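Local atomic coordinates of arginine decarboxylase, A207R protein (Paramecium bursaria Chlorella virus 1, PDB entry 2NVA), a protein that catalyses the pyridoxal 5'-phosphate-dependent decarboxylation of arginine to agmatine, as a viral member of the eukaryotic ornithine decarboxylase-like family. Residues L217-D222 with G254-E259; S298-Q303 with P348-Y353. One frame throughout, in Å; residues are numbered along the deposited sequence.

Contact 1 (L217-D222 with G254-E259); sequences LHADID and GRFFAE. With PL2 ((4-{[(4-{[amino(imino)methyl]amino}butyl)amino]methyl}-5-hydroxy-6-methylpyridin-3-yl)methyl dihydrogen phosphate), chain I.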
ATOM      1  N   LEU A 217     -20.182  -6.743  -7.554  1.00 12.44           N
ATOM      2  CA  LEU A 217     -20.514  -8.126  -7.907  1.00 13.10           C
ATOM      3  C   LEU A 217     -19.291  -8.997  -8.197  1.00 13.03           C
ATOM      4  O   LEU A 217     -18.328  -8.552  -8.850  1.00 13.32           O
ATOM      5  CB  LEU A 217     -21.463  -8.162  -9.108  1.00 12.83           C
ATOM      6  CG  LEU A 217     -22.799  -7.442  -8.975  1.00 12.76           C
ATOM      7  CD1 LEU A 217     -23.518  -7.512 -10.319  1.00 14.36           C
ATOM      8  CD2 LEU A 217     -23.666  -8.048  -7.885  1.00 13.38           C
ATOM      9  N   HIS A 218     -19.325 -10.227  -7.690  1.00 12.76           N
ATOM     10  CA  HIS A 218     -18.323 -11.227  -8.035  1.00 12.92           C
ATOM     11  C   HIS A 218     -18.808 -12.078  -9.195  1.00 12.85           C
ATOM     12  O   HIS A 218     -20.011 -12.337  -9.336  1.00 12.76           O
ATOM     13  CB  HIS A 218     -18.085 -12.177  -6.867  1.00 12.90           C
ATOM     14  CG  HIS A 218     -17.252 -11.599  -5.777  1.00 13.81           C
ATOM     15  ND1 HIS A 218     -17.797 -10.917  -4.711  1.00 15.89           N
ATOM     16  CD2 HIS A 218     -15.916 -11.607  -5.580  1.00 13.55           C
ATOM     17  CE1 HIS A 218     -16.830 -10.532  -3.898  1.00 13.34           C
ATOM     18  NE2 HIS A 218     -15.681 -10.950  -4.394  1.00 15.78           N
ATOM     19  N   ALA A 219     -17.864 -12.546 -10.000  1.00 13.25           N
ATOM     20  CA  ALA A 219     -18.163 -13.596 -10.953  1.00 13.85           C
ATOM     21  C   ALA A 219     -17.895 -14.932 -10.252  1.00 14.24           C
ATOM     22  O   ALA A 219     -16.835 -15.519 -10.425  1.00 15.33           O
ATOM     23  CB  ALA A 219     -17.294 -13.438 -12.197  1.00 12.98           C
ATOM     24  N   ASP A 220     -18.850 -15.405  -9.453  1.00 14.62           N
ATOM     25  CA  ASP A 220     -18.674 -16.639  -8.679  1.00 14.73           C
ATOM     26  C   ASP A 220     -18.947 -17.867  -9.546  1.00 15.03           C
ATOM     27  O   ASP A 220     -20.061 -18.060 -10.013  1.00 15.73           O
ATOM     28  CB  ASP A 220     -19.606 -16.635  -7.444  1.00 14.90           C
ATOM     29  CG  ASP A 220     -19.105 -15.711  -6.340  1.00 14.89           C
ATOM     30  OD1 ASP A 220     -17.868 -15.621  -6.132  1.00 14.87           O
ATOM     31  OD2 ASP A 220     -19.941 -15.057  -5.675  1.00 14.81           O
ATOM     32  N   ILE A 221     -17.930 -18.698  -9.734  1.00 15.05           N
ATOM     33  CA  ILE A 221     -18.013 -19.850 -10.618  1.00 15.96           C
ATOM     34  C   ILE A 221     -17.991 -21.130  -9.787  1.00 15.81           C
ATOM     35  O   ILE A 221     -17.097 -21.320  -8.960  1.00 16.71           O
ATOM     36  CB  ILE A 221     -16.805 -19.859 -11.577  1.00 15.75           C
ATOM     37  CG1 ILE A 221     -16.855 -18.607 -12.476  1.00 16.76           C
ATOM     38  CG2 ILE A 221     -16.779 -21.171 -12.429  1.00 16.50           C
ATOM     39  CD1 ILE A 221     -15.498 -18.201 -12.991  1.00 16.96           C
ATOM     40  N   ASP A 222     -18.972 -21.991  -9.989  1.00 16.74           N
ATOM     41  CA  ASP A 222     -18.962 -23.332  -9.347  1.00 17.02           C
ATOM     42  C   ASP A 222     -19.045 -24.422 -10.422  1.00 17.16           C
ATOM     43  O   ASP A 222     -19.923 -24.342 -11.321  1.00 17.57           O
ATOM     44  N   GLY A 254     -15.917  -3.784 -11.373  1.00 12.98           N
ATOM     45  CA  GLY A 254     -14.466  -3.908 -11.459  1.00 12.65           C
ATOM     46  C   GLY A 254     -14.101  -5.373 -11.335  1.00 12.48           C
ATOM     47  O   GLY A 254     -13.715  -6.019 -12.320  1.00 12.69           O
ATOM     48  N   ARG A 255     -14.275  -5.913 -10.131  1.00 12.46           N
ATOM     49  CA  ARG A 255     -13.836  -7.277  -9.830  1.00 12.27           C
ATOM     50  C   ARG A 255     -14.549  -8.376 -10.639  1.00 12.40           C
ATOM     51  O   ARG A 255     -13.998  -9.458 -10.806  1.00 12.16           O
ATOM     52  CB  ARG A 255     -13.928  -7.583  -8.323  1.00 12.23           C
ATOM     53  CG  ARG A 255     -15.365  -7.698  -7.799  1.00 12.86           C
ATOM     54  CD  ARG A 255     -15.422  -8.010  -6.315  1.00 14.13           C
ATOM     55  NE  ARG A 255     -14.937  -6.893  -5.490  1.00 13.42           N
ATOM     56  CZ  ARG A 255     -13.826  -6.933  -4.750  1.00 14.84           C
ATOM     57  NH1 ARG A 255     -13.053  -8.024  -4.731  1.00 15.08           N
ATOM     58  NH2 ARG A 255     -13.463  -5.868  -4.036  1.00 14.42           N
ATOM     59  N   PHE A 256     -15.771  -8.106 -11.115  1.00 12.04           N
ATOM     60  CA  PHE A 256     -16.488  -9.103 -11.912  1.00 12.19           C
ATOM     61  C   PHE A 256     -15.640  -9.571 -13.096  1.00 12.35           C
ATOM     62  O   PHE A 256     -15.556 -10.771 -13.368  1.00 12.42           O
ATOM     63  CB  PHE A 256     -17.854  -8.589 -12.399  1.00 12.31           C
ATOM     64  CG  PHE A 256     -18.679  -9.633 -13.129  1.00 11.76           C
ATOM     65  CD1 PHE A 256     -19.612 -10.403 -12.441  1.00 12.70           C
ATOM     66  CD2 PHE A 256     -18.508  -9.844 -14.502  1.00 12.55           C
ATOM     67  CE1 PHE A 256     -20.368 -11.382 -13.121  1.00 13.48           C
ATOM     68  CE2 PHE A 256     -19.251 -10.821 -15.188  1.00 13.04           C
ATOM     69  CZ  PHE A 256     -20.180 -11.583 -14.495  1.00 12.36           C
ATOM     70  N   PHE A 257     -15.008  -8.626 -13.782  1.00 12.37           N
ATOM     71  CA  PHE A 257     -14.167  -8.947 -14.941  1.00 12.72           C
ATOM     72  C   PHE A 257     -12.708  -9.188 -14.594  1.00 12.96           C
ATOM     73  O   PHE A 257     -12.056 -10.023 -15.215  1.00 13.31           O
ATOM     74  CB  PHE A 257     -14.273  -7.851 -16.004  1.00 12.52           C
ATOM     75  CG  PHE A 257     -15.656  -7.684 -16.551  1.00 13.36           C
ATOM     76  CD1 PHE A 257     -16.243  -8.697 -17.307  1.00 12.70           C
ATOM     77  CD2 PHE A 257     -16.380  -6.525 -16.313  1.00 13.05           C
ATOM     78  CE1 PHE A 257     -17.538  -8.561 -17.812  1.00 13.53           C
ATOM     79  CE2 PHE A 257     -17.681  -6.379 -16.812  1.00 12.93           C
ATOM     80  CZ  PHE A 257     -18.255  -7.405 -17.570  1.00 12.55           C
ATOM     81  N   ALA A 258     -12.198  -8.444 -13.614  1.00 12.89           N
ATOM     82  CA  ALA A 258     -10.755  -8.455 -13.326  1.00 13.03           C
ATOM     83  C   ALA A 258     -10.310  -9.653 -12.491  1.00 12.88           C
ATOM     84  O   ALA A 258      -9.178 -10.119 -12.637  1.00 13.11           O
ATOM     85  CB  ALA A 258     -10.327  -7.140 -12.670  1.00 12.74           C
ATOM     86  N   GLU A 259     -11.177 -10.150 -11.609  1.00 13.03           N
ATOM     87  CA  GLU A 259     -10.731 -11.199 -10.665  1.00 13.08           C
ATOM     88  C   GLU A 259     -10.034 -12.380 -11.361  1.00 12.85           C
ATOM     89  O   GLU A 259      -8.899 -12.729 -11.020  1.00 12.77           O
ATOM     90  CB  GLU A 259     -11.884 -11.703  -9.796  1.00 13.22           C
ATOM     91  CG  GLU A 259     -11.471 -12.823  -8.820  1.00 14.16           C
ATOM     92  CD  GLU A 259     -12.585 -13.265  -7.878  1.00 15.82           C
ATOM     93  OE1 GLU A 259     -13.671 -12.640  -7.865  1.00 15.53           O
ATOM     94  OE2 GLU A 259     -12.373 -14.248  -7.121  1.00 15.68           O
TER
HETATM   95  N1  PL2 I2001     -17.470   2.069  -9.106  1.00 16.27           N
HETATM   96  C2  PL2 I2001     -17.033   2.877  -8.126  1.00 17.24           C
HETATM   97  C2A PL2 I2001     -17.445   4.362  -8.106  1.00 16.58           C
HETATM   98  C3  PL2 I2001     -16.203   2.337  -7.133  1.00 17.19           C
HETATM   99  O3  PL2 I2001     -15.789   3.171  -6.143  1.00 16.61           O
HETATM  100  C4  PL2 I2001     -15.828   0.979  -7.140  1.00 16.25           C
HETATM  101  C4A PL2 I2001     -14.898   0.344  -6.063  1.00 17.44           C
HETATM  102  C5  PL2 I2001     -16.331   0.198  -8.199  1.00 15.81           C
HETATM  103  C6  PL2 I2001     -17.142   0.772  -9.161  1.00 15.40           C
HETATM  104  P   PL2 I2001     -16.075  -3.664  -7.637  1.00 15.09           P
HETATM  105  N   PL2 I2001     -14.975   1.043  -4.760  1.00 17.41           N
HETATM  106  CA  PL2 I2001     -13.669   1.066  -4.086  1.00 16.81           C
HETATM  107  CG  PL2 I2001     -11.807  -0.328  -3.089  1.00 16.95           C
HETATM  108  OP2 PL2 I2001     -16.293  -4.459  -6.261  1.00 15.47           O
HETATM  109  OP3 PL2 I2001     -14.546  -3.970  -8.102  1.00 14.49           O
HETATM  110  OP1 PL2 I2001     -17.075  -4.062  -8.673  1.00 13.21           O
HETATM  111  OP4 PL2 I2001     -16.165  -2.118  -7.198  1.00 16.44           O
HETATM  112  C5M PL2 I2001     -15.987  -1.302  -8.302  1.00 16.95           C
HETATM  113  CB  PL2 I2001     -13.114  -0.359  -3.884  1.00 16.95           C
HETATM  114  CD  PL2 I2001     -11.265  -1.758  -2.853  1.00 15.30           C
HETATM  115  NE  PL2 I2001      -9.961  -1.599  -2.170  1.00 15.98           N
HETATM  116  CZ  PL2 I2001      -9.023  -2.548  -2.027  1.00 16.02           C
HETATM  117  NH2 PL2 I2001      -7.869  -2.240  -1.387  1.00 15.33           N
HETATM  118  NH1 PL2 I2001      -9.222  -3.782  -2.501  1.00 15.93           N
HETATM  119  O   HOH W   1     -18.169  -6.105 -10.099  1.00 14.50           O
HETATM  120  O   HOH W   2     -15.291 -11.535  -9.690  1.00 14.50           O
HETATM  121  O   HOH W   3     -15.302 -15.280  -7.516  1.00 16.42           O
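Leu217 meets Arg255 and Phe256 mainly through its carbonyl: O lies 3.3 Å from Arg255 CG, and a water that it shares with Phe256 N passes on to PL2 OP1. His218 lays one face of its imidazole over the bend of Arg255, whose CD sits 3.7 Å from the ring centroid in a CH-pi contact. Glu259 OE1 comes to the edge of the same ring, 3.4 Å from His218 CD2, the carboxylate plane steeply turned against it (78°). Ala219 points CB at the Phe256 face, 3.9 Å from the centroid, and a second water joins its N to Arg255 O and Glu259 OE1. Arg255 N donates to PL2 OP3 at 2.8 Å and its NE to PL2 OP2, while Gly254 N donates to PL2 OP1. The bend at chi3 (68°) turns NE off the line of the chain toward the phosphate, while CD stays over the His218 ring; NH2 continues to Ser179 and Glu296. This is the phosphate end of the cofactor site in the TIM barrel, where the loop after strand 210-212 meets helix 255-258. Backbone N-H groups at the helix start and the arginine together probably stabilise the phosphate's negative charge.

Contact 2 (S298-Q303 with P348-Y353); sequences SVPTPQ and PSWGAY. With PL2 ((4-{[(4-{[amino(imino)methyl]amino}butyl)amino]methyl}-5-hydroxy-6-methylpyridin-3-yl)methyl dihydrogen phosphate), chain I.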
ATOM      1  N   SER A 298      -8.369 -11.272   2.637  1.00 13.89           N
ATOM      2  CA  SER A 298      -8.123 -12.449   1.825  1.00 14.04           C
ATOM      3  C   SER A 298      -7.242 -13.455   2.565  1.00 13.69           C
ATOM      4  O   SER A 298      -6.272 -13.087   3.210  1.00 13.75           O
ATOM      5  CB  SER A 298      -7.446 -12.040   0.512  1.00 14.55           C
ATOM      6  OG  SER A 298      -7.049 -13.183  -0.228  1.00 15.30           O
ATOM      7  N   VAL A 299      -7.601 -14.732   2.469  1.00 13.68           N
ATOM      8  CA  VAL A 299      -6.786 -15.817   3.015  1.00 13.78           C
ATOM      9  C   VAL A 299      -6.568 -16.805   1.859  1.00 13.89           C
ATOM     10  O   VAL A 299      -7.300 -17.807   1.724  1.00 14.01           O
ATOM     11  CB  VAL A 299      -7.487 -16.496   4.219  1.00 13.82           C
ATOM     12  CG1 VAL A 299      -6.596 -17.593   4.811  1.00 13.94           C
ATOM     13  CG2 VAL A 299      -7.821 -15.451   5.299  1.00 12.92           C
ATOM     14  N   PRO A 300      -5.592 -16.501   0.995  1.00 13.53           N
ATOM     15  CA  PRO A 300      -5.462 -17.259  -0.245  1.00 13.84           C
ATOM     16  C   PRO A 300      -4.604 -18.515  -0.094  1.00 13.96           C
ATOM     17  O   PRO A 300      -3.622 -18.500   0.644  1.00 14.00           O
ATOM     18  CB  PRO A 300      -4.793 -16.263  -1.182  1.00 13.37           C
ATOM     19  CG  PRO A 300      -3.942 -15.381  -0.280  1.00 13.89           C
ATOM     20  CD  PRO A 300      -4.586 -15.420   1.105  1.00 13.63           C
ATOM     21  N   THR A 301      -4.995 -19.585  -0.779  1.00 13.96           N
ATOM     22  CA  THR A 301      -4.213 -20.824  -0.814  1.00 13.91           C
ATOM     23  C   THR A 301      -3.542 -20.968  -2.196  1.00 13.99           C
ATOM     24  O   THR A 301      -4.225 -20.870  -3.232  1.00 14.55           O
ATOM     25  CB  THR A 301      -5.107 -22.061  -0.537  1.00 14.32           C
ATOM     26  OG1 THR A 301      -5.753 -21.921   0.739  1.00 15.13           O
ATOM     27  CG2 THR A 301      -4.299 -23.367  -0.555  1.00 14.40           C
ATOM     28  N   PRO A 302      -2.216 -21.194  -2.219  1.00 14.01           N
ATOM     29  CA  PRO A 302      -1.520 -21.366  -3.490  1.00 13.93           C
ATOM     30  C   PRO A 302      -1.681 -22.769  -4.077  1.00 14.08           C
ATOM     31  O   PRO A 302      -1.995 -23.730  -3.354  1.00 13.72           O
ATOM     32  CB  PRO A 302      -0.066 -21.137  -3.113  1.00 14.03           C
ATOM     33  CG  PRO A 302       0.031 -21.657  -1.712  1.00 14.24           C
ATOM     34  CD  PRO A 302      -1.284 -21.265  -1.073  1.00 14.02           C
ATOM     35  N   GLN A 303      -1.442 -22.858  -5.386  1.00 13.45           N
ATOM     36  CA  GLN A 303      -1.335 -24.124  -6.110  1.00 13.57           C
ATOM     37  C   GLN A 303       0.146 -24.414  -6.339  1.00 13.40           C
ATOM     38  O   GLN A 303       0.865 -23.563  -6.861  1.00 12.99           O
ATOM     39  CB  GLN A 303      -2.037 -23.988  -7.462  1.00 13.14           C
ATOM     40  CG  GLN A 303      -3.541 -23.772  -7.335  1.00 14.62           C
ATOM     41  CD  GLN A 303      -4.255 -25.050  -6.987  1.00 15.56           C
ATOM     42  OE1 GLN A 303      -4.050 -26.081  -7.632  1.00 15.90           O
ATOM     43  NE2 GLN A 303      -5.109 -25.001  -5.973  1.00 15.13           N
ATOM     44  N   PRO A 348      -4.557 -18.555  -7.753  1.00 12.91           N
ATOM     45  CA  PRO A 348      -5.614 -18.410  -8.755  1.00 13.15           C
ATOM     46  C   PRO A 348      -6.413 -17.119  -8.563  1.00 12.60           C
ATOM     47  O   PRO A 348      -6.457 -16.606  -7.457  1.00 12.64           O
ATOM     48  CB  PRO A 348      -6.527 -19.625  -8.500  1.00 13.27           C
ATOM     49  CG  PRO A 348      -5.708 -20.583  -7.673  1.00 14.29           C
ATOM     50  CD  PRO A 348      -4.782 -19.713  -6.857  1.00 13.12           C
ATOM     51  N   SER A 349      -7.040 -16.636  -9.639  1.00 12.77           N
ATOM     52  CA  SER A 349      -8.002 -15.525  -9.574  1.00 12.62           C
ATOM     53  C   SER A 349      -7.418 -14.316  -8.853  1.00 12.86           C
ATOM     54  O   SER A 349      -7.985 -13.799  -7.888  1.00 12.64           O
ATOM     55  CB  SER A 349      -9.328 -15.985  -8.943  1.00 13.69           C
ATOM     56  OG  SER A 349      -9.890 -17.065  -9.706  1.00 14.15           O
ATOM     57  N   TRP A 350      -6.265 -13.876  -9.353  1.00 12.71           N
ATOM     58  CA  TRP A 350      -5.511 -12.821  -8.679  1.00 12.83           C
ATOM     59  C   TRP A 350      -5.416 -11.554  -9.539  1.00 12.40           C
ATOM     60  O   TRP A 350      -4.346 -10.950  -9.658  1.00 12.93           O
ATOM     61  CB  TRP A 350      -4.115 -13.323  -8.247  1.00 12.71           C
ATOM     62  CG  TRP A 350      -3.710 -12.687  -6.956  1.00 12.27           C
ATOM     63  CD1 TRP A 350      -2.760 -11.723  -6.760  1.00 12.60           C
ATOM     64  CD2 TRP A 350      -4.301 -12.936  -5.685  1.00 13.25           C
ATOM     65  NE1 TRP A 350      -2.715 -11.364  -5.424  1.00 12.45           N
ATOM     66  CE2 TRP A 350      -3.652 -12.100  -4.746  1.00 13.34           C
ATOM     67  CE3 TRP A 350      -5.330 -13.797  -5.243  1.00 14.72           C
ATOM     68  CZ2 TRP A 350      -4.004 -12.078  -3.383  1.00 13.69           C
ATOM     69  CZ3 TRP A 350      -5.668 -13.793  -3.879  1.00 14.81           C
ATOM     70  CH2 TRP A 350      -5.004 -12.937  -2.970  1.00 15.04           C
ATOM     71  N   GLY A 351      -6.545 -11.157 -10.128  1.00 12.35           N
ATOM     72  CA  GLY A 351      -6.560 -10.018 -11.028  1.00 12.02           C
ATOM     73  C   GLY A 351      -7.256  -8.757 -10.518  1.00 12.17           C
ATOM     74  O   GLY A 351      -7.170  -7.719 -11.159  1.00 12.28           O
ATOM     75  N   ALA A 352      -7.934  -8.841  -9.373  1.00 12.16           N
ATOM     76  CA  ALA A 352      -8.732  -7.715  -8.869  1.00 12.06           C
ATOM     77  C   ALA A 352      -8.094  -7.061  -7.650  1.00 12.22           C
ATOM     78  O   ALA A 352      -7.956  -7.711  -6.619  1.00 11.95           O
ATOM     79  CB  ALA A 352     -10.132  -8.183  -8.548  1.00 12.22           C
ATOM     80  N   TYR A 353      -7.700  -5.783  -7.795  1.00 12.19           N
ATOM     81  CA  TYR A 353      -7.073  -5.009  -6.716  1.00 12.03           C
ATOM     82  C   TYR A 353      -5.791  -5.710  -6.267  1.00 12.16           C
ATOM     83  O   TYR A 353      -5.549  -5.869  -5.066  1.00 12.92           O
ATOM     84  CB  TYR A 353      -8.051  -4.803  -5.536  1.00 12.17           C
ATOM     85  CG  TYR A 353      -9.332  -4.139  -5.985  1.00 12.42           C
ATOM     86  CD1 TYR A 353      -9.330  -2.797  -6.379  1.00 12.18           C
ATOM     87  CD2 TYR A 353     -10.525  -4.847  -6.043  1.00 13.01           C
ATOM     88  CE1 TYR A 353     -10.483  -2.174  -6.818  1.00 12.51           C
ATOM     89  CE2 TYR A 353     -11.698  -4.232  -6.478  1.00 12.84           C
ATOM     90  CZ  TYR A 353     -11.660  -2.893  -6.874  1.00 13.66           C
ATOM     91  OH  TYR A 353     -12.805  -2.268  -7.313  1.00 14.73           O
TER
HETATM   92  N1  PL2 I2001     -17.470   2.069  -9.106  1.00 16.27           N
HETATM   93  C2  PL2 I2001     -17.033   2.877  -8.126  1.00 17.24           C
HETATM   94  C2A PL2 I2001     -17.445   4.362  -8.106  1.00 16.58           C
HETATM   95  C3  PL2 I2001     -16.203   2.337  -7.133  1.00 17.19           C
HETATM   96  O3  PL2 I2001     -15.789   3.171  -6.143  1.00 16.61           O
HETATM   97  C4  PL2 I2001     -15.828   0.979  -7.140  1.00 16.25           C
HETATM   98  C4A PL2 I2001     -14.898   0.344  -6.063  1.00 17.44           C
HETATM   99  C5  PL2 I2001     -16.331   0.198  -8.199  1.00 15.81           C
HETATM  100  C6  PL2 I2001     -17.142   0.772  -9.161  1.00 15.40           C
HETATM  101  P   PL2 I2001     -16.075  -3.664  -7.637  1.00 15.09           P
HETATM  102  N   PL2 I2001     -14.975   1.043  -4.760  1.00 17.41           N
HETATM  103  CA  PL2 I2001     -13.669   1.066  -4.086  1.00 16.81           C
HETATM  104  CG  PL2 I2001     -11.807  -0.328  -3.089  1.00 16.95           C
HETATM  105  OP2 PL2 I2001     -16.293  -4.459  -6.261  1.00 15.47           O
HETATM  106  OP3 PL2 I2001     -14.546  -3.970  -8.102  1.00 14.49           O
HETATM  107  OP1 PL2 I2001     -17.075  -4.062  -8.673  1.00 13.21           O
HETATM  108  OP4 PL2 I2001     -16.165  -2.118  -7.198  1.00 16.44           O
HETATM  109  C5M PL2 I2001     -15.987  -1.302  -8.302  1.00 16.95           C
HETATM  110  CB  PL2 I2001     -13.114  -0.359  -3.884  1.00 16.95           C
HETATM  111  CD  PL2 I2001     -11.265  -1.758  -2.853  1.00 15.30           C
HETATM  112  NE  PL2 I2001      -9.961  -1.599  -2.170  1.00 15.98           N
HETATM  113  CZ  PL2 I2001      -9.023  -2.548  -2.027  1.00 16.02           C
HETATM  114  NH2 PL2 I2001      -7.869  -2.240  -1.387  1.00 15.33           N
HETATM  115  NH1 PL2 I2001      -9.222  -3.782  -2.501  1.00 15.93           N
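Trp350 meets Ser298 and Pro300 where two loops of the C-terminal beta domain come together, one leading into strand 303-304 and the other leaving its antiparallel partner, strand 344-347. No direct hydrogen bond joins the two segments; apolar and van der Waals contacts do. Chief among them, Pro300 CB approaches the six-membered part of the indole, 3.8 Å from Trp350 CZ3, and the proline CG also reaches Trp350 CH2. Farther along, Pro348 CG touches Gln303 CG at 3.9 Å, the two side chains crossing at about a right angle, while Pro348 CD lies 3.8 Å from Thr301 O. A bend at chi2 (-76°) folds the glutamine chain just beyond the CG that touches the proline. Of the polar groups, Ser298 OG comes to the indole edge near its plane, 3.4 Å from Trp350 CH2, its chi1 of 173° setting OG anti to the backbone N. Trp350 NE1 instead donates to Gly289 O, which probably helps to fix the rotation of the indole. Past the tryptophan the loop enters the active site: PL2 CD lies over the centre of the Tyr353 ring, and Tyr353 OH donates to PL2 OP3 at 2.6 Å.

Contact 1 closes before contact 2 opens along the chain, and their centres are 12 Å apart. The first belongs to the TIM barrel and the second to the beta domain, whose long strand 262-274 follows closely on helix 255-258 and pairs with strand 344-347. The segments 254-259 and 348-353 touch directly: Gly351 N lies 3.0 Å from Glu259 O, a probable hydrogen bond, and Tyr353 CE2 packs on Arg255 NH2. Both contacts thus bring residues to one PL2 phosphate, so that barrel and beta domain share this site. Tyr287 and Asp325 of the second subunit also hydrogen-bond PL2, so the active site is built from both subunits.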